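PDB 5B68: 4-alpha-glucanotransferase from Corynebacterium glutamicum, which is an amylomaltase (disproportionating enzyme), a 4-alpha-glucanotransferase whose chain joins an N-terminal beta-sandwich domain to a TIM-barrel-type family domain. Local coordinates for residues A[225-230]-A[333-338]; A[251-256]-A[298-303]. All coordinates share one frame; numbering follows the deposited sequence.

Interaction 1 (A[225-230]-A[333-338]); sequences EPLPPT and DRETAQ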
# COMPACT_ATOMS: atom_id res chain seq x y z
N GLU A 225 -3.00 -16.05 -1.82
CA GLU A 225 -3.54 -17.37 -1.59
C GLU A 225 -2.66 -18.23 -0.69
O GLU A 225 -1.46 -18.17 -0.80
CB GLU A 225 -3.77 -18.06 -2.93
CG GLU A 225 -4.81 -17.37 -3.79
CD GLU A 225 -4.25 -16.29 -4.70
OE1 GLU A 225 -3.06 -16.00 -4.62
OE2 GLU A 225 -5.01 -15.73 -5.50
N PRO A 226 -3.26 -18.99 0.23
CA PRO A 226 -2.52 -19.76 1.19
C PRO A 226 -1.89 -21.03 0.64
O PRO A 226 -1.11 -21.66 1.38
CB PRO A 226 -3.59 -20.14 2.24
CG PRO A 226 -4.86 -20.17 1.48
CD PRO A 226 -4.72 -19.22 0.30
N LEU A 227 -2.19 -21.41 -0.59
CA LEU A 227 -1.48 -22.48 -1.27
C LEU A 227 -1.55 -22.21 -2.76
O LEU A 227 -2.41 -21.49 -3.18
CB LEU A 227 -2.03 -23.87 -0.93
CG LEU A 227 -3.45 -24.21 -1.32
CD1 LEU A 227 -3.77 -25.64 -0.93
CD2 LEU A 227 -4.43 -23.26 -0.67
N PRO A 228 -0.67 -22.78 -3.57
CA PRO A 228 -0.69 -22.49 -5.01
C PRO A 228 -1.94 -23.04 -5.67
O PRO A 228 -2.45 -23.99 -5.12
CB PRO A 228 0.53 -23.23 -5.54
CG PRO A 228 1.14 -23.95 -4.41
CD PRO A 228 0.28 -23.84 -3.22
N PRO A 229 -2.48 -22.48 -6.84
CA PRO A 229 -1.71 -21.36 -7.42
C PRO A 229 -1.90 -20.02 -6.74
O PRO A 229 -2.96 -19.77 -6.21
CB PRO A 229 -2.21 -21.28 -8.85
CG PRO A 229 -3.64 -21.52 -8.71
CD PRO A 229 -3.69 -22.69 -7.79
N THR A 230 -0.89 -19.17 -6.79
CA THR A 230 -0.88 -17.92 -6.05
C THR A 230 -0.64 -16.73 -7.02
O THR A 230 -0.06 -16.91 -8.10
CB THR A 230 0.09 -18.00 -4.84
OG1 THR A 230 -0.18 -16.91 -3.94
CG2 THR A 230 1.54 -17.99 -5.27
N ASP A 333 -10.08 -23.06 5.62
CA ASP A 333 -11.23 -23.34 4.79
C ASP A 333 -10.90 -23.44 3.30
O ASP A 333 -11.49 -24.29 2.62
CB ASP A 333 -12.34 -22.34 4.99
CG ASP A 333 -13.02 -22.47 6.35
OD1 ASP A 333 -12.87 -23.54 6.99
OD2 ASP A 333 -13.64 -21.48 6.76
N ARG A 334 -10.04 -22.56 2.80
CA ARG A 334 -9.62 -22.58 1.41
C ARG A 334 -8.81 -23.83 1.08
O ARG A 334 -8.99 -24.45 0.06
CB ARG A 334 -8.81 -21.33 1.07
CG ARG A 334 -9.68 -20.14 0.67
CD ARG A 334 -9.98 -20.14 -0.82
NE ARG A 334 -8.77 -20.52 -1.54
CZ ARG A 334 -8.12 -19.77 -2.41
NH1 ARG A 334 -7.01 -20.24 -2.96
NH2 ARG A 334 -8.56 -18.57 -2.75
N GLU A 335 -7.90 -24.18 1.97
CA GLU A 335 -7.11 -25.38 1.82
C GLU A 335 -8.03 -26.62 1.73
O GLU A 335 -7.88 -27.50 0.88
CB GLU A 335 -6.11 -25.56 2.97
CG GLU A 335 -5.44 -26.92 2.91
CD GLU A 335 -4.34 -27.20 3.89
OE1 GLU A 335 -3.99 -28.38 4.03
OE2 GLU A 335 -3.82 -26.29 4.55
N THR A 336 -8.96 -26.72 2.67
CA THR A 336 -9.86 -27.90 2.72
C THR A 336 -10.74 -28.03 1.47
O THR A 336 -10.96 -29.14 1.00
CB THR A 336 -10.67 -27.84 3.99
OG1 THR A 336 -9.76 -27.82 5.11
CG2 THR A 336 -11.63 -29.03 4.01
N ALA A 337 -11.25 -26.91 0.95
CA ALA A 337 -12.05 -26.85 -0.27
C ALA A 337 -11.28 -27.25 -1.53
O ALA A 337 -11.90 -27.79 -2.45
CB ALA A 337 -12.64 -25.45 -0.47
N GLN A 338 -9.97 -26.94 -1.57
CA GLN A 338 -9.11 -27.24 -2.73
C GLN A 338 -8.43 -28.57 -2.64
O GLN A 338 -7.99 -29.08 -3.66
CB GLN A 338 -8.01 -26.17 -2.91
CG GLN A 338 -8.57 -24.87 -3.43
CD GLN A 338 -7.55 -23.75 -3.39
OE1 GLN A 338 -7.75 -22.77 -2.68
NE2 GLN A 338 -6.43 -23.89 -4.14
O HOH W 1 -4.96 -21.20 -4.59

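Interaction 2 (A[251-256]-A[298-303]); sequences EDIPEF and RAIFEM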
# COMPACT_ATOMS: atom_id res chain seq x y z
N GLU A 251 14.91 -22.97 6.33
CA GLU A 251 16.14 -23.33 7.04
C GLU A 251 16.51 -22.40 8.20
O GLU A 251 17.23 -22.81 9.10
CB GLU A 251 17.36 -23.48 6.08
CG GLU A 251 17.17 -24.51 4.96
CD GLU A 251 16.62 -23.94 3.67
OE1 GLU A 251 15.99 -22.81 3.67
OE2 GLU A 251 16.79 -24.64 2.65
N ASP A 252 15.97 -21.17 8.22
CA ASP A 252 16.21 -20.26 9.36
C ASP A 252 15.26 -20.46 10.55
O ASP A 252 15.45 -19.86 11.63
CB ASP A 252 16.05 -18.78 8.88
CG ASP A 252 17.16 -18.33 7.96
OD1 ASP A 252 18.16 -19.07 7.77
OD2 ASP A 252 17.03 -17.25 7.37
N ILE A 253 14.26 -21.33 10.41
CA ILE A 253 13.35 -21.53 11.52
C ILE A 253 14.11 -22.35 12.61
O ILE A 253 14.63 -23.41 12.30
CB ILE A 253 12.07 -22.26 11.08
CG1 ILE A 253 11.31 -21.58 9.93
CG2 ILE A 253 11.16 -22.44 12.31
CD1 ILE A 253 10.34 -22.48 9.17
N PRO A 254 14.16 -21.89 13.87
CA PRO A 254 14.93 -22.66 14.84
C PRO A 254 14.53 -24.15 14.93
O PRO A 254 15.40 -25.00 15.05
CB PRO A 254 14.64 -21.96 16.17
CG PRO A 254 14.51 -20.52 15.76
CD PRO A 254 13.76 -20.58 14.45
N GLU A 255 13.25 -24.45 14.77
CA GLU A 255 12.77 -25.84 14.91
C GLU A 255 13.13 -26.71 13.69
O GLU A 255 13.03 -27.96 13.76
CB GLU A 255 11.25 -25.90 15.18
CG GLU A 255 10.80 -25.46 16.58
CD GLU A 255 10.94 -23.96 16.78
OE1 GLU A 255 10.75 -23.23 15.76
OE2 GLU A 255 11.26 -23.48 17.88
N PHE A 256 13.56 -26.09 12.57
CA PHE A 256 14.06 -26.81 11.39
C PHE A 256 15.13 -27.82 11.80
O PHE A 256 15.18 -28.97 11.30
CB PHE A 256 14.69 -25.84 10.39
CG PHE A 256 15.33 -26.51 9.21
CD1 PHE A 256 14.58 -26.86 8.12
CD2 PHE A 256 16.69 -26.79 9.21
CE1 PHE A 256 15.16 -27.49 7.04
CE2 PHE A 256 17.28 -27.42 8.12
CZ PHE A 256 16.51 -27.78 7.05
N ARG A 298 4.86 -27.77 6.97
CA ARG A 298 3.95 -28.76 7.58
C ARG A 298 4.74 -29.74 8.42
O ARG A 298 4.34 -30.05 9.55
CB ARG A 298 3.05 -29.44 6.54
CG ARG A 298 1.91 -28.56 6.08
CD ARG A 298 0.93 -29.32 5.24
NE ARG A 298 1.48 -29.66 3.94
CZ ARG A 298 1.35 -28.96 2.81
NH1 ARG A 298 0.68 -27.81 2.77
NH2 ARG A 298 1.90 -29.44 1.70
N ALA A 299 5.91 -30.18 7.94
CA ALA A 299 6.79 -30.99 8.79
C ALA A 299 7.39 -30.27 9.99
O ALA A 299 7.47 -30.81 11.09
CB ALA A 299 7.87 -31.66 7.94
N ILE A 300 7.82 -29.02 9.83
CA ILE A 300 8.46 -28.39 10.99
C ILE A 300 7.40 -28.06 12.05
O ILE A 300 7.73 -27.91 13.24
CB ILE A 300 9.15 -27.07 10.55
CG1 ILE A 300 10.30 -27.36 9.56
CG2 ILE A 300 9.66 -26.28 11.75
CD1 ILE A 300 10.70 -26.18 8.69
N PHE A 301 6.15 -27.87 11.59
CA PHE A 301 5.05 -27.51 12.51
C PHE A 301 4.87 -28.57 13.60
O PHE A 301 4.48 -28.25 14.75
CB PHE A 301 3.77 -27.33 11.76
CG PHE A 301 2.57 -26.94 12.62
CD1 PHE A 301 2.57 -25.76 13.36
CD2 PHE A 301 1.42 -27.75 12.65
CE1 PHE A 301 1.46 -25.40 14.12
CE2 PHE A 301 0.30 -27.38 13.39
CZ PHE A 301 0.31 -26.21 14.12
N GLU A 302 5.16 -29.83 13.23
CA GLU A 302 5.14 -30.96 14.21
C GLU A 302 6.20 -30.91 15.30
O GLU A 302 6.08 -31.62 16.29
CB GLU A 302 5.28 -32.30 13.50
CG GLU A 302 4.20 -32.65 12.50
CD GLU A 302 2.78 -32.68 13.09
OE1 GLU A 302 1.87 -32.12 12.44
OE2 GLU A 302 2.58 -33.25 14.20
N MET A 303 7.27 -30.15 15.11
CA MET A 303 8.37 -30.16 16.07
C MET A 303 7.98 -29.40 17.30
O MET A 303 7.31 -28.38 17.19
CB MET A 303 9.62 -29.49 15.50
CG MET A 303 10.23 -30.18 14.30
SD MET A 303 10.85 -31.86 14.72
CE MET A 303 9.55 -32.76 13.93

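Interaction 1 (A[225-230]-A[333-338])
Arg334 reaches out from the helix and passes over Pro226 at about a right angle, its guanidinium group ending beside Glu225. The CD atom of Pro226 sits 4.1 Å above one face of the guanidinium, nearer the edge of the group than its middle, while CG of the same ring touches Arg334 CB. A proline suits this place because its rigid, apolar ring offers a smooth surface to a flat cation. Glu225 comes at that cation obliquely, and it is the methylene chain that touches: CG lies 3.7 Å from Arg334 NH1. The carboxylate plane is turned 48° from the guanidinium plane, and Glu225 OE2 stays 5.3 Å from Arg334 NH2, so the opposite charges can attract only at a distance. With the bend at chi2 (89°) in Glu225, the carboxylate turns to its own loop, where OE1 accepts a hydrogen bond from the backbone N of Glu231.

The loop 225-230 follows barrel strand 215-218, and helix 307-338 belongs to the long helical excursion that separates this strand from the next barrel strand, 382-387; the contact brings the start of that excursion against the C-terminal turn of helix 307-338, at the surface.

One turn farther along the helix, Gln338 meets Leu227 of the loop, and the two side chains run alongside one another, pointing opposite ways. Leu227 CD2 lies against the amide, 3.9 Å from Gln338 OE1, and also packs on Glu335 CA. OE1 receives two weak bonds, from Arg334 NE and NH1, each 2.7 Å long but bent to about 125°. These bonds probably help to orient the amide, leaving NE2 turned to the loop, where it donates to a water at 3.1 Å that in turn donates to Leu227 O at 2.9 Å and so bridges the segments. Glutamine fits because it can serve both partners at once.

Interaction 2 (A[251-256]-A[298-303])
Ile300 drives its side chain between Ile253 and Phe256, and the contact is mainly apolar. Its CD1 methyl meets Ile253 CD1 at 3.7 Å and Phe256 CD1 at 4.0 Å, the two side chains being crossed by it at a slant. Toward Phe256 the methyl arrives at the ring edge, close to the ring plane. One face of the ring is occupied from its own segment, where Glu251 CA stands 3.9 Å above the centre. The other branch of Ile300, CG2, lies anti to the backbone N and packs against Glu255 CB at 3.8 Å. A beta-branched residue suits this place because its two arms can fill both positions.

The segment 251-256, two short 3-10 pieces around Ile253, belongs to the loop between barrel strand 215-218 and helix 261-277, whereas 298-303 is the end of helix 286-301 and the turn beyond it. Both are parts of the helical insertion between two successive strands of the TIM-type barrel, and here they pack together away from the barrel strands.

Backbone oxygen also takes part: the CG methylene of Met303 rests 3.6 Å from Glu255 O in van der Waals contact, and the CB atoms of these residues touch as well. Within the segments, backbone hydrogen bonds from Phe256 N to Ile253 O (2.9 Å) and from Met303 N to Ile300 O (3.0 Å) close the two turns that present these side chains.

Charge enters through Glu255 alone among the touching residues. A bend at chi2 (71°) swings its carboxylate away from the apolar side chains, and OE2 forms a salt bridge with Arg309, which probably offsets the charge of this buried residue.

Interactions 1 and 2 both lie to one side of the molecule, with their own centres 21 Å apart and their nearest atoms about 5 Å apart, so they do not touch. Both segments of interaction 2 fall between those of interaction 1 in the sequence. Helix 286-301 links them: Asn287 and Tyr290, near its start, meet loop 225-230, while its far end supplies Ile300. Helix 349-376 borders both, through Tyr356 and Leu352 at interaction 1 and Gln366 at interaction 2. A glycerol, probably from the crystallisation liquor, lies about 6 Å from the side chain of Ile253 and is hydrogen-bonded to Asp252 O.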